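Local coordinates for iron binding protein FbpA (Mannheimia haemolytica, PDB 1Q35) that binds ferric iron in the periplasm and probably hands it on for uptake into the cell, as a bacterial solute-binding protein, at residues Asp110-Leu115 with Cys190-Gly195; Val104-Lys109 with Ala216-Pro221; Val133-Gly138 with Val311-Phe316. One frame throughout, in Å; residues are numbered along the deposited sequence.

Interaction 1 (Asp110-Leu115 with Cys190-Gly195); sequences DRVGKL and CDYSIG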
# COMPACT_ATOMS: atom_id res chain seq x y z
N ASP A 110 6.04 -20.62 -15.22
CA ASP A 110 6.12 -21.52 -16.37
C ASP A 110 5.98 -20.80 -17.71
O ASP A 110 6.64 -21.17 -18.68
CB ASP A 110 5.04 -22.61 -16.27
CG ASP A 110 5.29 -23.57 -15.12
OD1 ASP A 110 4.31 -24.18 -14.63
OD2 ASP A 110 6.42 -23.81 -14.66
N ARG A 111 5.11 -19.80 -17.77
CA ARG A 111 4.69 -19.23 -19.04
C ARG A 111 5.34 -17.88 -19.38
O ARG A 111 5.16 -17.38 -20.49
CB ARG A 111 3.17 -19.12 -19.09
CG ARG A 111 2.45 -20.46 -18.92
CD ARG A 111 0.94 -20.38 -19.03
NE ARG A 111 0.41 -19.42 -18.05
CZ ARG A 111 0.21 -19.68 -16.77
NH1 ARG A 111 0.43 -20.89 -16.26
NH2 ARG A 111 -0.24 -18.72 -15.97
N VAL A 112 6.09 -17.31 -18.44
CA VAL A 112 6.81 -16.06 -18.66
C VAL A 112 8.25 -16.13 -18.16
O VAL A 112 9.18 -15.77 -18.87
CB VAL A 112 6.11 -14.86 -17.95
CG1 VAL A 112 6.90 -13.55 -18.15
CG2 VAL A 112 4.70 -14.70 -18.46
N GLY A 113 8.43 -16.58 -16.92
CA GLY A 113 9.72 -16.51 -16.27
C GLY A 113 9.95 -15.11 -15.70
O GLY A 113 9.02 -14.32 -15.51
N LYS A 114 11.21 -14.82 -15.41
CA LYS A 114 11.60 -13.54 -14.82
C LYS A 114 11.63 -12.46 -15.90
O LYS A 114 12.03 -12.71 -17.03
CB LYS A 114 12.98 -13.68 -14.19
CG LYS A 114 13.34 -12.60 -13.19
CD LYS A 114 14.70 -12.89 -12.56
CE LYS A 114 15.84 -12.43 -13.47
NZ LYS A 114 16.05 -13.30 -14.66
N LEU A 115 11.20 -11.26 -15.55
CA LEU A 115 11.24 -10.13 -16.48
C LEU A 115 12.67 -9.63 -16.59
O LEU A 115 13.41 -9.65 -15.62
CB LEU A 115 10.33 -9.01 -15.99
CG LEU A 115 8.86 -9.42 -15.90
CD1 LEU A 115 8.04 -8.32 -15.28
CD2 LEU A 115 8.32 -9.80 -17.28
N CYS A 190 -4.09 -15.97 -16.34
CA CYS A 190 -3.23 -14.88 -16.81
C CYS A 190 -1.78 -15.17 -16.49
O CYS A 190 -1.45 -16.10 -15.75
CB CYS A 190 -3.67 -13.54 -16.22
SG CYS A 190 -4.16 -13.65 -14.50
N ASP A 191 -0.93 -14.35 -17.07
CA ASP A 191 0.51 -14.53 -17.03
C ASP A 191 1.25 -13.39 -16.33
O ASP A 191 2.41 -13.57 -15.97
CB ASP A 191 1.06 -14.63 -18.45
CG ASP A 191 0.59 -15.88 -19.18
OD1 ASP A 191 -0.07 -16.74 -18.56
OD2 ASP A 191 0.88 -16.07 -20.38
N TYR A 192 0.60 -12.24 -16.20
CA TYR A 192 1.16 -11.04 -15.56
C TYR A 192 0.09 -10.47 -14.66
O TYR A 192 -1.07 -10.40 -15.05
CB TYR A 192 1.51 -9.96 -16.60
CG TYR A 192 2.48 -10.40 -17.67
CD1 TYR A 192 2.05 -11.16 -18.76
CD2 TYR A 192 3.83 -10.05 -17.62
CE1 TYR A 192 2.93 -11.58 -19.74
CE2 TYR A 192 4.72 -10.46 -18.60
CZ TYR A 192 4.26 -11.23 -19.66
OH TYR A 192 5.14 -11.65 -20.62
N SER A 193 0.46 -10.06 -13.45
CA SER A 193 -0.45 -9.29 -12.62
C SER A 193 0.29 -8.16 -11.92
O SER A 193 1.52 -8.13 -11.87
CB SER A 193 -1.15 -10.17 -11.58
OG SER A 193 -0.30 -10.47 -10.49
N ILE A 194 -0.47 -7.19 -11.43
CA ILE A 194 0.06 -6.12 -10.59
C ILE A 194 -0.43 -6.38 -9.17
O ILE A 194 -1.59 -6.69 -8.97
CB ILE A 194 -0.41 -4.75 -11.11
CG1 ILE A 194 0.12 -4.50 -12.52
CG2 ILE A 194 0.04 -3.66 -10.16
CD1 ILE A 194 -0.44 -3.25 -13.17
N GLY A 195 0.45 -6.25 -8.19
CA GLY A 195 0.05 -6.41 -6.80
C GLY A 195 1.15 -5.97 -5.85
O GLY A 195 2.27 -5.75 -6.27
O HOH W 1 3.21 -15.67 -21.59
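Arg-111 grips the loop just before strand 192-196 through the edge of its guanidinium group. Its NE gives a nearly straight hydrogen bond to Asp-191 OD1 at 2.8 Å (165°), which makes a salt bridge. OD1 lies in the guanidinium plane, but NE meets it from above the carboxylate plane, and the two flat groups are turned 43° apart. NH2 of Arg-111 turns mainly to the backbone, bonding Cys-190 O at 2.9 Å with a more bent geometry. A second bond from NH2 to Asp-191 OD1 is weak. The arginine chain bends at chi3 (-56°), which turns the guanidinium back to the two acceptors. The other carboxylate oxygen is used too. A water donates to Asp-191 OD2 and to Arg-111 O, tying the carboxylate to the loop backbone.

Next along the loop, Val-112 lies against Asp-191 and Tyr-192. Its CG2 sits over one face of the tyrosine ring, 4.1 Å from the centroid, in a CH-pi contact. Val-112 CG2 is also 3.6 Å from Asp-191 CB. The other methyl, CG1, touches Tyr-192 OH. Leu-115 meets the ring differently: Leu-115 CD2 comes to the ring edge, 3.9 Å from Tyr-192 CE2.

Second-shell bonds set these groups. Ser-108 OG takes a bond from Arg-111 N. Arg-111 NH2 also bonds Ile-185 O in the last turn of helix 178-187. Cys-190 forms a disulfide with Cys-134. The loop after strand 96-108 is thus folded back beside the start of strand 192-196, which pairs with strand 96-108 on one side and strand 133-134 on the other.

Interaction 2 (Val104-Lys109 with Ala216-Pro221); sequences VIYTSK and AIINFP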
# COMPACT_ATOMS: atom_id res chain seq x y z
N VAL A 104 4.40 -4.41 -7.39
CA VAL A 104 5.24 -5.19 -8.28
C VAL A 104 4.45 -5.82 -9.42
O VAL A 104 3.22 -5.71 -9.47
CB VAL A 104 6.00 -6.27 -7.48
CG1 VAL A 104 6.85 -5.62 -6.39
CG2 VAL A 104 5.05 -7.30 -6.87
N ILE A 105 5.17 -6.47 -10.32
CA ILE A 105 4.57 -7.28 -11.38
C ILE A 105 4.89 -8.74 -11.10
O ILE A 105 6.06 -9.12 -11.03
CB ILE A 105 5.08 -6.87 -12.77
CG1 ILE A 105 4.75 -5.40 -13.05
CG2 ILE A 105 4.47 -7.78 -13.84
CD1 ILE A 105 5.33 -4.86 -14.32
N TYR A 106 3.85 -9.53 -10.88
CA TYR A 106 3.99 -10.98 -10.76
C TYR A 106 3.87 -11.61 -12.13
O TYR A 106 3.05 -11.19 -12.94
CB TYR A 106 2.91 -11.53 -9.82
CG TYR A 106 3.07 -11.04 -8.40
CD1 TYR A 106 2.18 -10.13 -7.84
CD2 TYR A 106 4.14 -11.46 -7.63
CE1 TYR A 106 2.35 -9.68 -6.53
CE2 TYR A 106 4.32 -11.01 -6.33
CZ TYR A 106 3.43 -10.12 -5.79
OH TYR A 106 3.65 -9.69 -4.50
N THR A 107 4.70 -12.62 -12.40
CA THR A 107 4.62 -13.34 -13.67
C THR A 107 4.50 -14.83 -13.45
O THR A 107 4.92 -15.36 -12.43
CB THR A 107 5.85 -13.06 -14.55
OG1 THR A 107 7.04 -13.36 -13.80
CG2 THR A 107 5.94 -11.60 -14.96
N SER A 108 3.93 -15.51 -14.44
CA SER A 108 3.86 -16.96 -14.42
C SER A 108 5.27 -17.54 -14.47
O SER A 108 6.04 -17.22 -15.36
CB SER A 108 3.07 -17.46 -15.63
OG SER A 108 3.19 -18.86 -15.78
N LYS A 109 5.60 -18.39 -13.51
CA LYS A 109 6.87 -19.09 -13.51
C LYS A 109 7.07 -19.86 -14.82
O LYS A 109 8.11 -19.75 -15.45
CB LYS A 109 6.95 -20.04 -12.31
CG LYS A 109 8.26 -20.80 -12.19
CD LYS A 109 8.22 -21.82 -11.04
CE LYS A 109 9.52 -22.61 -10.97
NZ LYS A 109 9.40 -23.81 -10.09
N ALA A 216 4.36 -18.32 -9.34
CA ALA A 216 4.63 -16.97 -9.82
C ALA A 216 6.02 -16.51 -9.42
O ALA A 216 6.63 -17.05 -8.50
CB ALA A 216 3.57 -16.00 -9.28
N ILE A 217 6.50 -15.49 -10.13
CA ILE A 217 7.76 -14.84 -9.84
C ILE A 217 7.47 -13.38 -9.51
O ILE A 217 6.68 -12.72 -10.19
CB ILE A 217 8.70 -14.94 -11.07
CG1 ILE A 217 9.12 -16.40 -11.29
CG2 ILE A 217 9.93 -14.04 -10.89
CD1 ILE A 217 9.70 -16.66 -12.65
N ILE A 218 8.10 -12.88 -8.45
CA ILE A 218 8.02 -11.47 -8.10
C ILE A 218 9.05 -10.67 -8.91
O ILE A 218 10.22 -11.05 -8.99
CB ILE A 218 8.18 -11.25 -6.56
CG1 ILE A 218 7.97 -9.78 -6.19
CG2 ILE A 218 9.54 -11.72 -6.03
CD1 ILE A 218 7.66 -9.54 -4.74
N ASN A 219 8.60 -9.59 -9.53
CA ASN A 219 9.47 -8.75 -10.35
C ASN A 219 9.33 -7.30 -9.95
O ASN A 219 8.22 -6.79 -9.83
CB ASN A 219 9.14 -8.85 -11.84
CG ASN A 219 9.15 -10.27 -12.37
OD1 ASN A 219 10.18 -10.77 -12.83
ND2 ASN A 219 7.99 -10.92 -12.33
N PHE A 220 10.46 -6.62 -9.77
CA PHE A 220 10.50 -5.20 -9.45
C PHE A 220 10.80 -4.43 -10.73
O PHE A 220 11.91 -4.51 -11.26
CB PHE A 220 11.60 -4.93 -8.41
CG PHE A 220 11.42 -5.70 -7.14
CD1 PHE A 220 12.27 -6.75 -6.83
CD2 PHE A 220 10.40 -5.38 -6.26
CE1 PHE A 220 12.11 -7.46 -5.66
CE2 PHE A 220 10.24 -6.09 -5.08
CZ PHE A 220 11.08 -7.14 -4.78
N PRO A 221 9.81 -3.70 -11.26
CA PRO A 221 10.03 -2.95 -12.49
C PRO A 221 11.26 -2.05 -12.42
O PRO A 221 11.55 -1.44 -11.39
CB PRO A 221 8.74 -2.15 -12.63
CG PRO A 221 7.73 -3.03 -12.00
CD PRO A 221 8.42 -3.57 -10.78
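The end of strand 96-108 pairs antiparallel with strand 216-219 in a mixed sheet. The axes of 104-108 and 216-219 approach to 4.4 Å. Ile-105 with Asn-219 and Thr-107 with Ile-217 are hydrogen-bonded pairs. Tyr-106 with Ile-218 is a non-hydrogen-bonded pair between them. Ile-217 N bonds Thr-107 O at 2.8 Å, and Thr-107 N bonds Ile-217 O in return. Ile-105 N reaches Asn-219 O, while the return bond from Asn-219 N to Ile-105 O is weak.

The Asn-219 side chain reinforces that weak place. Its ND2 gives one hydrogen to Ile-105 O at 2.9 Å (160°) and bonds Thr-107 OG1 at 3.0 Å. Both acceptors lie close to the amide plane, so the two bonds fix its rotation. OD1 takes a bond from Leu-115 N, and Thr-107 OG1 also bonds Gly-113 O.

The face that carries Tyr-106 is mainly apolar. Ile-218 runs alongside the Tyr-106 ring, with CG1 3.9 Å from CE2. Ile-218 CG1 is anti to its backbone N (chi1 -175°), which brings the branch against both that ring and Val-104 CG2. That methyl lies over one face of the ring, toward its rim. Val-104 CG1 touches Phe-220 CD2 at 3.6 Å. On the face of Ile-105, its CD1 packs against Pro-221 CG.

Tyr-106 OH bonds Asn-196 O. Its side chain lies about 5 Å from that of Tyr-199, which binds ferric iron; none is bound here. Helix 178-187 touches Tyr-106, and such a helix-flanked sheet is characteristic of periplasmic binding protein lobes.

Interaction 3 (Val133-Gly138 with Val311-Phe316); sequences VCVRSG and VKFDDF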
# COMPACT_ATOMS: atom_id res chain seq x y z
N VAL A 133 -2.97 -10.27 -18.99
CA VAL A 133 -2.76 -9.45 -17.80
C VAL A 133 -3.98 -9.49 -16.87
O VAL A 133 -5.11 -9.42 -17.32
CB VAL A 133 -2.43 -8.00 -18.18
CG1 VAL A 133 -2.07 -7.18 -16.94
CG2 VAL A 133 -1.30 -7.97 -19.22
N CYS A 134 -3.73 -9.61 -15.56
CA CYS A 134 -4.77 -9.53 -14.54
C CYS A 134 -4.47 -8.38 -13.58
O CYS A 134 -3.34 -8.25 -13.10
CB CYS A 134 -4.76 -10.77 -13.63
SG CYS A 134 -5.62 -12.30 -14.08
N VAL A 135 -5.46 -7.54 -13.32
CA VAL A 135 -5.35 -6.51 -12.30
C VAL A 135 -6.69 -6.37 -11.60
O VAL A 135 -7.75 -6.50 -12.23
CB VAL A 135 -4.84 -5.18 -12.87
CG1 VAL A 135 -5.87 -4.54 -13.75
CG2 VAL A 135 -4.41 -4.23 -11.74
N ARG A 136 -6.66 -6.11 -10.30
CA ARG A 136 -7.87 -5.79 -9.56
C ARG A 136 -8.45 -4.47 -10.06
O ARG A 136 -7.85 -3.78 -10.88
CB ARG A 136 -7.59 -5.71 -8.06
CG ARG A 136 -6.87 -4.44 -7.64
CD ARG A 136 -6.35 -4.47 -6.24
NE ARG A 136 -7.42 -4.57 -5.25
CZ ARG A 136 -7.21 -4.77 -3.97
NH1 ARG A 136 -5.97 -4.93 -3.52
NH2 ARG A 136 -8.24 -4.83 -3.14
N SER A 137 -9.63 -4.12 -9.57
CA SER A 137 -10.30 -2.88 -9.96
C SER A 137 -9.32 -1.72 -10.16
O SER A 137 -8.50 -1.43 -9.29
CB SER A 137 -11.33 -2.48 -8.91
OG SER A 137 -11.90 -1.22 -9.24
N GLY A 138 -9.46 -1.05 -11.29
CA GLY A 138 -8.65 0.13 -11.58
C GLY A 138 -8.89 1.27 -10.61
O GLY A 138 -8.05 2.16 -10.48
N VAL A 311 -11.67 5.85 -19.11
CA VAL A 311 -11.42 4.65 -19.89
C VAL A 311 -12.36 3.50 -19.52
O VAL A 311 -12.35 2.46 -20.17
CB VAL A 311 -9.93 4.18 -19.80
CG1 VAL A 311 -8.99 5.33 -20.14
CG2 VAL A 311 -9.60 3.59 -18.44
N LYS A 312 -13.16 3.70 -18.48
CA LYS A 312 -14.09 2.68 -17.98
C LYS A 312 -13.32 1.37 -17.78
O LYS A 312 -13.65 0.32 -18.33
CB LYS A 312 -15.30 2.51 -18.91
CG LYS A 312 -16.18 3.75 -18.99
CD LYS A 312 -16.90 4.04 -17.68
CE LYS A 312 -17.88 5.20 -17.79
NZ LYS A 312 -17.23 6.52 -17.55
N PHE A 313 -12.27 1.48 -16.96
CA PHE A 313 -11.27 0.43 -16.82
C PHE A 313 -11.86 -0.92 -16.44
O PHE A 313 -11.38 -1.96 -16.89
CB PHE A 313 -10.21 0.84 -15.78
CG PHE A 313 -9.02 -0.07 -15.76
CD1 PHE A 313 -7.95 0.15 -16.61
CD2 PHE A 313 -8.99 -1.16 -14.91
CE1 PHE A 313 -6.87 -0.70 -16.59
CE2 PHE A 313 -7.91 -2.01 -14.90
CZ PHE A 313 -6.85 -1.77 -15.73
N ASP A 314 -12.87 -0.91 -15.57
CA ASP A 314 -13.43 -2.14 -15.03
C ASP A 314 -14.51 -2.78 -15.90
O ASP A 314 -14.96 -3.89 -15.60
CB ASP A 314 -14.00 -1.89 -13.64
CG ASP A 314 -12.93 -1.59 -12.60
OD1 ASP A 314 -11.72 -1.75 -12.87
OD2 ASP A 314 -13.24 -1.19 -11.46
N ASP A 315 -14.94 -2.10 -16.95
CA ASP A 315 -15.96 -2.63 -17.84
C ASP A 315 -15.34 -3.63 -18.82
O ASP A 315 -14.42 -3.29 -19.57
CB ASP A 315 -16.63 -1.49 -18.60
CG ASP A 315 -17.78 -1.96 -19.46
OD1 ASP A 315 -18.94 -1.90 -19.00
OD2 ASP A 315 -17.60 -2.40 -20.61
N PHE A 316 -15.87 -4.85 -18.83
CA PHE A 316 -15.32 -5.94 -19.64
C PHE A 316 -16.32 -6.37 -20.73
O PHE A 316 -16.22 -7.48 -21.27
CB PHE A 316 -14.99 -7.12 -18.72
CG PHE A 316 -13.96 -8.07 -19.28
CD1 PHE A 316 -12.62 -7.70 -19.37
CD2 PHE A 316 -14.33 -9.35 -19.70
CE1 PHE A 316 -11.68 -8.58 -19.88
CE2 PHE A 316 -13.38 -10.23 -20.22
CZ PHE A 316 -12.06 -9.84 -20.30
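Ser-137 OG donates to Asp-314 OD2 at 2.6 Å, the shortest polar bond of this contact. Asp-314 belongs to a type I beta turn that begins at Lys-312, the residue of the Schellman motif closing helix 301-311. Its other oxygen, OD1, takes the backbone hydrogen of Gly-138 N at 2.8 Å in a nearly straight bond (164°). Both oxygens use their syn lone pairs, so the carboxylate is held as a bidentate acceptor by successive residues. With chi1 at 175°, Ser-137 OG swings away from the backbone N and reaches OD2. It also takes a bond from Lys-139 N.

Lys-173 NZ bonds Asp-314 O, and Asn-143 ND2 of helix 141-168 bonds Ser-137 O. The turn is thereby joined to the loop that leads into helix 141-168. Arg-136 points away from the turn, its side chain about 4 Å from that of Tyr-142, which binds ferric iron in the loaded protein; none is bound here.

Beside these two bonds, Phe-313 reaches from the turn toward Val-135 and Gly-138. In one of the two conformers of Val-135, methyl CG1 meets the Phe-313 ring at its edge. Phe-313 CD2 packs on Gly-138 CA at 3.6 Å.

Overall arrangement
Interactions 1 and 2 are neighbours, with centres about 5 Å apart, and share one sheet. Interaction 2 pairs strand 96-108 with strand 216-219; interaction 1 packs the loop after strand 96-108 on the start of strand 192-196. Along the chain, interaction 1 is nested inside the loop closed by interaction 2. Interaction 3 lies about 17 Å from interaction 1 and 19 Å from interaction 2, between centres, and its segments alternate with theirs. Strand 133-134 links it to strand 192-196, and the disulfide Cys-134 to Cys-190 joins interactions 1 and 3 directly. Interaction 3 ties the segment after helix 301-311 to the residues after strand 133-134, near the iron-binding tyrosines.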